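Local atomic coordinates of oxidoreductase (Thermotoga maritima, PDB entry 1ZH8), a protein that binds NADP and probably catalyses the NADP-dependent oxidation or reduction of CH-OH groups, as a member of the GFO/IDH/MocA oxidoreductase family. Residues A[135-149]-A[308-320]. Residues are numbered along the deposited sequence; the frame is centred on the assembly and turned at random.
Sequences TVYIAENFRHVPAFW and NDLGSPVQALKDL. With NAP (NADP nicotinamide-adenine-dinucleotide phosphate), chain D; EDO (1,2-ethanediol), chain G; EDO (1,2-ethanediol), chain E.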
loop_
_atom_site.group_PDB
_atom_site.type_symbol
_atom_site.label_atom_id
_atom_site.label_comp_id
_atom_site.label_asym_id
_atom_site.label_seq_id
_atom_site.Cartn_x
_atom_site.Cartn_y
_atom_site.Cartn_z
ATOM N N THR A 135 -31.387 -7.947 -22.840
ATOM C CA THR A 135 -30.209 -7.355 -22.218
ATOM C C THR A 135 -30.183 -7.615 -20.706
ATOM O O THR A 135 -31.190 -7.378 -20.016
ATOM C CB THR A 135 -30.143 -5.831 -22.449
ATOM O OG1 THR A 135 -30.103 -5.552 -23.855
ATOM C CG2 THR A 135 -28.891 -5.230 -21.767
ATOM N N VAL A 136 -29.038 -8.116 -20.212
ATOM C CA VAL A 136 -28.713 -8.011 -18.794
ATOM C C VAL A 136 -27.656 -6.921 -18.627
ATOM O O VAL A 136 -26.577 -6.981 -19.219
ATOM C CB VAL A 136 -28.206 -9.324 -18.176
ATOM C CG1 VAL A 136 -27.920 -9.129 -16.656
ATOM C CG2 VAL A 136 -29.223 -10.421 -18.378
ATOM N N TYR A 137 -27.986 -5.924 -17.808
ATOM C CA TYR A 137 -27.136 -4.790 -17.579
ATOM C C TYR A 137 -26.866 -4.703 -16.079
ATOM O O TYR A 137 -27.798 -4.484 -15.314
ATOM C CB TYR A 137 -27.843 -3.541 -18.087
ATOM C CG TYR A 137 -26.954 -2.329 -18.163
ATOM C CD1 TYR A 137 -26.529 -1.667 -17.000
ATOM C CD2 TYR A 137 -26.545 -1.829 -19.389
ATOM C CE1 TYR A 137 -25.706 -0.545 -17.066
ATOM C CE2 TYR A 137 -25.736 -0.702 -19.467
ATOM C CZ TYR A 137 -25.323 -0.071 -18.300
ATOM O OH TYR A 137 -24.517 1.029 -18.383
ATOM N N ILE A 138 -25.612 -4.917 -15.655
ATOM C CA ILE A 138 -25.250 -4.753 -14.242
ATOM C C ILE A 138 -24.773 -3.332 -14.042
ATOM O O ILE A 138 -23.795 -2.895 -14.672
ATOM C CB ILE A 138 -24.137 -5.691 -13.745
ATOM C CG1 ILE A 138 -24.397 -7.143 -14.158
ATOM C CG2 ILE A 138 -24.013 -5.560 -12.199
ATOM C CD1 ILE A 138 -25.776 -7.735 -13.681
ATOM N N ALA A 139 -25.473 -2.632 -13.160
ATOM C CA ALA A 139 -25.388 -1.181 -13.059
ATOM C C ALA A 139 -24.232 -0.791 -12.147
ATOM O O ALA A 139 -24.405 -0.546 -10.924
ATOM C CB ALA A 139 -26.735 -0.599 -12.551
ATOM N N GLU A 140 -23.050 -0.762 -12.743
ATOM C CA GLU A 140 -21.854 -0.416 -12.025
ATOM C C GLU A 140 -21.616 1.026 -12.341
ATOM O O GLU A 140 -21.040 1.362 -13.386
ATOM C CB GLU A 140 -20.687 -1.296 -12.470
ATOM C CG GLU A 140 -19.343 -0.864 -11.902
ATOM C CD GLU A 140 -19.418 -0.526 -10.416
ATOM O OE1 GLU A 140 -19.436 -1.465 -9.593
ATOM O OE2 GLU A 140 -19.478 0.684 -10.082
ATOM N N ASN A 141 -22.099 1.898 -11.470
ATOM C CA ASN A 141 -22.096 3.324 -11.801
ATOM C C ASN A 141 -20.687 3.949 -11.851
ATOM O O ASN A 141 -20.470 4.916 -12.576
ATOM C CB ASN A 141 -23.029 4.108 -10.884
ATOM C CG ASN A 141 -22.602 4.023 -9.450
ATOM O OD1 ASN A 141 -22.610 2.945 -8.848
ATOM N ND2 ASN A 141 -22.174 5.133 -8.910
ATOM N N PHE A 142 -19.721 3.380 -11.136
ATOM C CA PHE A 142 -18.321 3.858 -11.233
ATOM C C PHE A 142 -17.739 3.812 -12.656
ATOM O O PHE A 142 -16.792 4.529 -12.952
ATOM C CB PHE A 142 -17.390 3.132 -10.240
ATOM C CG PHE A 142 -17.363 3.746 -8.844
ATOM C CD1 PHE A 142 -18.544 4.135 -8.199
ATOM C CD2 PHE A 142 -16.142 3.926 -8.177
ATOM C CE1 PHE A 142 -18.517 4.716 -6.900
ATOM C CE2 PHE A 142 -16.090 4.512 -6.885
ATOM C CZ PHE A 142 -17.289 4.902 -6.244
ATOM N N ARG A 143 -18.302 2.985 -13.538
ATOM C CA ARG A 143 -17.913 3.001 -14.956
ATOM C C ARG A 143 -18.410 4.224 -15.704
ATOM O O ARG A 143 -18.135 4.396 -16.894
ATOM C CB ARG A 143 -18.427 1.759 -15.669
ATOM C CG ARG A 143 -17.353 0.814 -16.018
ATOM C CD ARG A 143 -17.943 -0.541 -16.301
ATOM N NE ARG A 143 -17.122 -1.434 -15.545
ATOM C CZ ARG A 143 -17.540 -2.462 -14.839
ATOM N NH1 ARG A 143 -18.812 -2.807 -14.793
ATOM N NH2 ARG A 143 -16.637 -3.157 -14.184
ATOM N N HIS A 144 -19.163 5.066 -15.012
ATOM C CA HIS A 144 -19.760 6.212 -15.671
ATOM C C HIS A 144 -19.385 7.489 -14.960
ATOM O O HIS A 144 -20.020 8.513 -15.204
ATOM C CB HIS A 144 -21.282 6.072 -15.682
ATOM C CG HIS A 144 -21.773 4.824 -16.345
ATOM N ND1 HIS A 144 -22.186 4.795 -17.661
ATOM C CD2 HIS A 144 -21.935 3.568 -15.872
ATOM C CE1 HIS A 144 -22.578 3.573 -17.972
ATOM N NE2 HIS A 144 -22.443 2.811 -16.901
ATOM N N VAL A 145 -18.375 7.425 -14.080
ATOM C CA VAL A 145 -17.969 8.591 -13.294
ATOM C C VAL A 145 -16.920 9.403 -14.094
ATOM O O VAL A 145 -15.874 8.878 -14.450
ATOM C CB VAL A 145 -17.492 8.176 -11.845
ATOM C CG1 VAL A 145 -16.856 9.348 -11.087
ATOM C CG2 VAL A 145 -18.665 7.566 -10.996
ATOM N N PRO A 146 -17.206 10.672 -14.414
ATOM C CA PRO A 146 -16.296 11.370 -15.356
ATOM C C PRO A 146 -14.837 11.504 -14.898
ATOM O O PRO A 146 -13.933 11.412 -15.727
ATOM C CB PRO A 146 -16.944 12.745 -15.544
ATOM C CG PRO A 146 -17.900 12.891 -14.387
ATOM C CD PRO A 146 -18.347 11.513 -14.008
ATOM N N ALA A 147 -14.609 11.674 -13.595
ATOM C CA ALA A 147 -13.260 11.776 -13.047
ATOM C C ALA A 147 -12.412 10.590 -13.452
ATOM O O ALA A 147 -11.217 10.749 -13.753
ATOM C CB ALA A 147 -13.298 11.884 -11.531
ATOM N N PHE A 148 -13.018 9.405 -13.445
ATOM C CA PHE A 148 -12.290 8.180 -13.799
ATOM C C PHE A 148 -11.999 8.141 -15.302
ATOM O O PHE A 148 -10.892 7.785 -15.708
ATOM C CB PHE A 148 -13.020 6.905 -13.326
ATOM C CG PHE A 148 -13.295 6.875 -11.840
ATOM C CD1 PHE A 148 -12.352 7.337 -10.927
ATOM C CD2 PHE A 148 -14.494 6.383 -11.357
ATOM C CE1 PHE A 148 -12.599 7.310 -9.572
ATOM C CE2 PHE A 148 -14.755 6.360 -9.982
ATOM C CZ PHE A 148 -13.806 6.817 -9.096
ATOM N N TRP A 149 -12.969 8.547 -16.117
ATOM C CA TRP A 149 -12.721 8.671 -17.552
ATOM C C TRP A 149 -11.592 9.656 -17.843
ATOM O O TRP A 149 -10.697 9.341 -18.635
ATOM C CB TRP A 149 -13.992 9.006 -18.342
ATOM C CG TRP A 149 -14.830 7.784 -18.484
ATOM C CD1 TRP A 149 -15.819 7.351 -17.625
ATOM C CD2 TRP A 149 -14.713 6.776 -19.498
ATOM N NE1 TRP A 149 -16.335 6.153 -18.056
ATOM C CE2 TRP A 149 -15.684 5.775 -19.204
ATOM C CE3 TRP A 149 -13.903 6.626 -20.637
ATOM C CZ2 TRP A 149 -15.868 4.650 -20.016
ATOM C CZ3 TRP A 149 -14.081 5.507 -21.443
ATOM C CH2 TRP A 149 -15.062 4.529 -21.128
ATOM N N ASN A 308 -23.022 -3.541 -25.308
ATOM C CA ASN A 308 -23.031 -3.480 -23.854
ATOM C C ASN A 308 -21.633 -3.593 -23.212
ATOM O O ASN A 308 -21.303 -4.611 -22.610
ATOM C CB ASN A 308 -24.004 -4.528 -23.287
ATOM C CG ASN A 308 -24.347 -4.275 -21.827
ATOM O OD1 ASN A 308 -24.083 -3.195 -21.308
ATOM N ND2 ASN A 308 -24.941 -5.263 -21.161
ATOM N N ASP A 309 -20.820 -2.549 -23.335
ATOM C CA ASP A 309 -19.476 -2.552 -22.742
ATOM C C ASP A 309 -19.508 -2.303 -21.244
ATOM O O ASP A 309 -18.867 -3.025 -20.484
ATOM C CB ASP A 309 -18.576 -1.485 -23.369
ATOM C CG ASP A 309 -18.356 -1.701 -24.847
ATOM O OD1 ASP A 309 -18.967 -2.640 -25.420
ATOM O OD2 ASP A 309 -17.568 -0.925 -25.442
ATOM N N LEU A 310 -20.252 -1.283 -20.833
ATOM C CA LEU A 310 -20.135 -0.724 -19.511
ATOM C C LEU A 310 -21.098 -1.338 -18.524
ATOM O O LEU A 310 -20.839 -1.297 -17.334
ATOM C CB LEU A 310 -20.348 0.783 -19.565
ATOM C CG LEU A 310 -19.509 1.602 -20.560
ATOM C CD1 LEU A 310 -19.722 3.104 -20.355
ATOM C CD2 LEU A 310 -18.029 1.253 -20.458
ATOM N N GLY A 311 -22.211 -1.891 -19.004
ATOM C CA GLY A 311 -23.143 -2.627 -18.153
ATOM C C GLY A 311 -22.941 -4.119 -18.268
ATOM O O GLY A 311 -23.638 -4.895 -17.637
ATOM N N SER A 312 -22.000 -4.516 -19.110
ATOM C CA SER A 312 -21.619 -5.921 -19.312
ATOM C C SER A 312 -21.503 -6.794 -18.049
ATOM O O SER A 312 -20.720 -6.499 -17.136
ATOM C CB SER A 312 -20.282 -5.945 -20.045
ATOM O OG SER A 312 -19.577 -7.125 -19.748
ATOM N N PRO A 313 -22.284 -7.874 -17.986
ATOM C CA PRO A 313 -22.137 -8.840 -16.884
ATOM C C PRO A 313 -20.691 -9.342 -16.682
ATOM O O PRO A 313 -20.262 -9.507 -15.541
ATOM C CB PRO A 313 -23.075 -9.992 -17.302
ATOM C CG PRO A 313 -24.141 -9.314 -18.087
ATOM C CD PRO A 313 -23.401 -8.237 -18.883
ATOM N N VAL A 314 -19.966 -9.580 -17.778
ATOM C CA VAL A 314 -18.577 -10.036 -17.752
ATOM C C VAL A 314 -17.697 -9.036 -17.003
ATOM O O VAL A 314 -16.844 -9.420 -16.195
ATOM C CB VAL A 314 -18.053 -10.289 -19.214
ATOM C CG1 VAL A 314 -16.557 -10.598 -19.258
ATOM C CG2 VAL A 314 -18.816 -11.444 -19.858
ATOM N N GLN A 315 -17.922 -7.746 -17.246
ATOM C CA GLN A 315 -17.174 -6.678 -16.551
ATOM C C GLN A 315 -17.415 -6.729 -15.051
ATOM O O GLN A 315 -16.483 -6.563 -14.248
ATOM C CB GLN A 315 -17.563 -5.289 -17.081
ATOM C CG GLN A 315 -17.048 -4.955 -18.488
ATOM C CD GLN A 315 -15.540 -4.887 -18.517
ATOM O OE1 GLN A 315 -14.929 -4.167 -17.722
ATOM N NE2 GLN A 315 -14.919 -5.680 -19.403
ATOM N N ALA A 316 -18.668 -6.970 -14.672
ATOM C CA ALA A 316 -19.041 -6.926 -13.264
ATOM C C ALA A 316 -18.465 -8.150 -12.588
ATOM O O ALA A 316 -18.053 -8.101 -11.425
ATOM C CB ALA A 316 -20.543 -6.893 -13.104
ATOM N N LEU A 317 -18.415 -9.251 -13.334
ATOM C CA LEU A 317 -17.882 -10.475 -12.786
ATOM C C LEU A 317 -16.394 -10.264 -12.485
ATOM O O LEU A 317 -15.905 -10.661 -11.427
ATOM C CB LEU A 317 -18.132 -11.652 -13.726
ATOM C CG LEU A 317 -17.766 -13.004 -13.098
ATOM C CD1 LEU A 317 -18.691 -13.329 -11.963
ATOM C CD2 LEU A 317 -17.757 -14.145 -14.128
ATOM N N LYS A 318 -15.696 -9.605 -13.407
ATOM C CA LYS A 318 -14.287 -9.256 -13.184
ATOM C C LYS A 318 -14.091 -8.327 -11.982
ATOM O O LYS A 318 -13.118 -8.469 -11.252
ATOM C CB LYS A 318 -13.646 -8.663 -14.446
ATOM C CG LYS A 318 -13.517 -9.669 -15.596
ATOM C CD LYS A 318 -13.188 -8.974 -16.931
ATOM C CE LYS A 318 -12.860 -10.039 -17.994
ATOM N NZ LYS A 318 -12.421 -9.472 -19.288
ATOM N N ASP A 319 -15.020 -7.398 -11.756
ATOM C CA ASP A 319 -14.924 -6.570 -10.564
ATOM C C ASP A 319 -15.008 -7.442 -9.307
ATOM O O ASP A 319 -14.216 -7.282 -8.359
ATOM C CB ASP A 319 -16.032 -5.522 -10.504
ATOM C CG ASP A 319 -16.030 -4.572 -11.680
ATOM O OD1 ASP A 319 -14.951 -4.286 -12.241
ATOM O OD2 ASP A 319 -17.139 -4.100 -12.027
ATOM N N LEU A 320 -15.965 -8.364 -9.313
ATOM C CA LEU A 320 -16.217 -9.169 -8.147
ATOM C C LEU A 320 -15.011 -10.084 -7.907
ATOM O O LEU A 320 -14.531 -10.166 -6.791
ATOM C CB LEU A 320 -17.531 -9.939 -8.301
ATOM C CG LEU A 320 -17.991 -10.791 -7.122
ATOM C CD1 LEU A 320 -18.012 -9.992 -5.834
ATOM C CD2 LEU A 320 -19.376 -11.314 -7.399
HETATM P PA NAP D . -32.207 -2.022 0.879
HETATM O O1A NAP D . -32.545 -0.663 1.378
HETATM O O2A NAP D . -32.300 -3.067 1.910
HETATM O O5B NAP D . -33.121 -2.324 -0.404
HETATM C C5B NAP D . -33.514 -3.643 -0.703
HETATM C C4B NAP D . -34.989 -3.620 -1.055
HETATM O O4B NAP D . -35.387 -4.879 -1.582
HETATM C C3B NAP D . -35.863 -3.370 0.169
HETATM O O3B NAP D . -36.929 -2.593 -0.295
HETATM C C2B NAP D . -36.321 -4.778 0.506
HETATM O O2B NAP D . -37.427 -5.067 1.353
HETATM C C1B NAP D . -36.545 -5.321 -0.889
HETATM N N9A NAP D . -36.632 -6.779 -0.878
HETATM C C8A NAP D . -35.991 -7.663 -0.040
HETATM N N7A NAP D . -36.349 -8.916 -0.398
HETATM C C5A NAP D . -37.211 -8.835 -1.445
HETATM C C6A NAP D . -37.887 -9.787 -2.198
HETATM N N6A NAP D . -37.763 -11.075 -1.926
HETATM N N1A NAP D . -38.695 -9.397 -3.234
HETATM C C2A NAP D . -38.848 -8.060 -3.512
HETATM N N3A NAP D . -38.192 -7.113 -2.769
HETATM C C4A NAP D . -37.388 -7.496 -1.757
HETATM O O3 NAP D . -30.709 -2.007 0.324
HETATM P PN NAP D . -30.177 -1.006 -0.816
HETATM O O1N NAP D . -31.256 -0.263 -1.542
HETATM O O2N NAP D . -29.082 -0.349 -0.116
HETATM O O5D NAP D . -29.505 -1.979 -1.911
HETATM C C5D NAP D . -30.228 -2.662 -2.921
HETATM C C4D NAP D . -29.294 -2.928 -4.099
HETATM O O4D NAP D . -28.757 -1.689 -4.546
HETATM C C3D NAP D . -28.104 -3.796 -3.678
HETATM O O3D NAP D . -27.799 -4.745 -4.673
HETATM C C2D NAP D . -26.951 -2.833 -3.535
HETATM O O2D NAP D . -25.702 -3.431 -3.817
HETATM C C1D NAP D . -27.335 -1.748 -4.530
HETATM N N1N NAP D . -26.748 -0.465 -4.152
HETATM C C2N NAP D . -25.923 0.152 -5.048
HETATM C C3N NAP D . -25.323 1.377 -4.739
HETATM C C7N NAP D . -24.598 2.164 -5.802
HETATM O O7N NAP D . -23.997 3.369 -5.392
HETATM N N7N NAP D . -24.536 1.740 -7.080
HETATM C C4N NAP D . -25.585 1.971 -3.497
HETATM C C5N NAP D . -26.445 1.339 -2.588
HETATM C C6N NAP D . -27.023 0.112 -2.929
HETATM P P2B NAP D . -38.668 -4.181 1.870
HETATM O O1X NAP D . -39.802 -4.176 0.867
HETATM O O2X NAP D . -38.253 -2.748 2.115
HETATM O O3X NAP D . -39.092 -4.859 3.154
HETATM C C1 EDO G . -31.245 -5.613 -28.060
HETATM O O1 EDO G . -32.395 -4.984 -27.478
HETATM C C2 EDO G . -30.520 -6.459 -27.012
HETATM O O2 EDO G . -31.450 -7.081 -26.109
HETATM C C1 EDO E . -20.164 6.669 -21.246
HETATM O O1 EDO E . -20.999 6.742 -20.072
HETATM C C2 EDO E . -18.944 7.571 -21.063
HETATM O O2 EDO E . -17.999 7.318 -22.112
HETATM O O HOH W 1 -21.546 -3.767 -15.528
HETATM O O HOH W 2 -19.406 -4.053 -10.518
HETATM O O HOH W 3 -22.251 0.306 -15.689
#
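With CG of Tyr-137 anti to the backbone N (chi1 -168°), the phenol ring swings beneath the turn before helix 313-320 and takes Gly-311 on one face: the CA of Gly-311 stands 3.3 Å from the centroid of the Tyr-137 ring, 10° off its normal, a CH-pi contact. A CB on Gly-311 would run into the ring. Beside it Asn-308 lays its amide nearly parallel to the ring, OD1 lying 3.4 Å from CD2 of Tyr-137, while the phenol OH is hydrogen-bonded to OD2 of Asp-297. Replacing Tyr-137 by an alanine would probably leave a gap under Gly-311 and deprive Asp-297 of its hydroxyl partner. The backbones are joined here too, Ile-138 N donating to Gly-311 O (2.8 Å).

Strand 136-139 is the edge strand of the parallel Rossmann sheet, bonded on its other side to strand 108-112, and helix 313-320 crosses it at 39°. From this strand Ile-138 sets CG2 against CB of Ala-316 (3.8 Å), and Val-136 meets the Pro-313 ring. Further along the chain, in the 3-10 segment 141-143, Asn-141 OD1 accepts from the nicotinamide amide N7N of NADP (2.9 Å).

Arg-143, its chain bent at chi3, carries its guanidinium to the helix between CG of Glu-140 on one face and CB of Gln-315 on the other. NH2 forms a salt bridge with Asp-319, whose carboxylate is nearly coplanar with the guanidinium and has a second cation in Arg-208. Water 2 donates to both Glu-140 OE1 and Asp-319 OD2, a link that is likely to ease the closeness of two acids; the other oxygen, Glu-140 OE2, is hydrogen-bonded to ND1 of His-202. In the loop before the helix, Leu-310 reaches CD1 to CE1 of His-144 (3.7 Å) and CD2 to the edge of the Trp-149 indole, whose NE1 donates to Arg-143 O (2.8 Å).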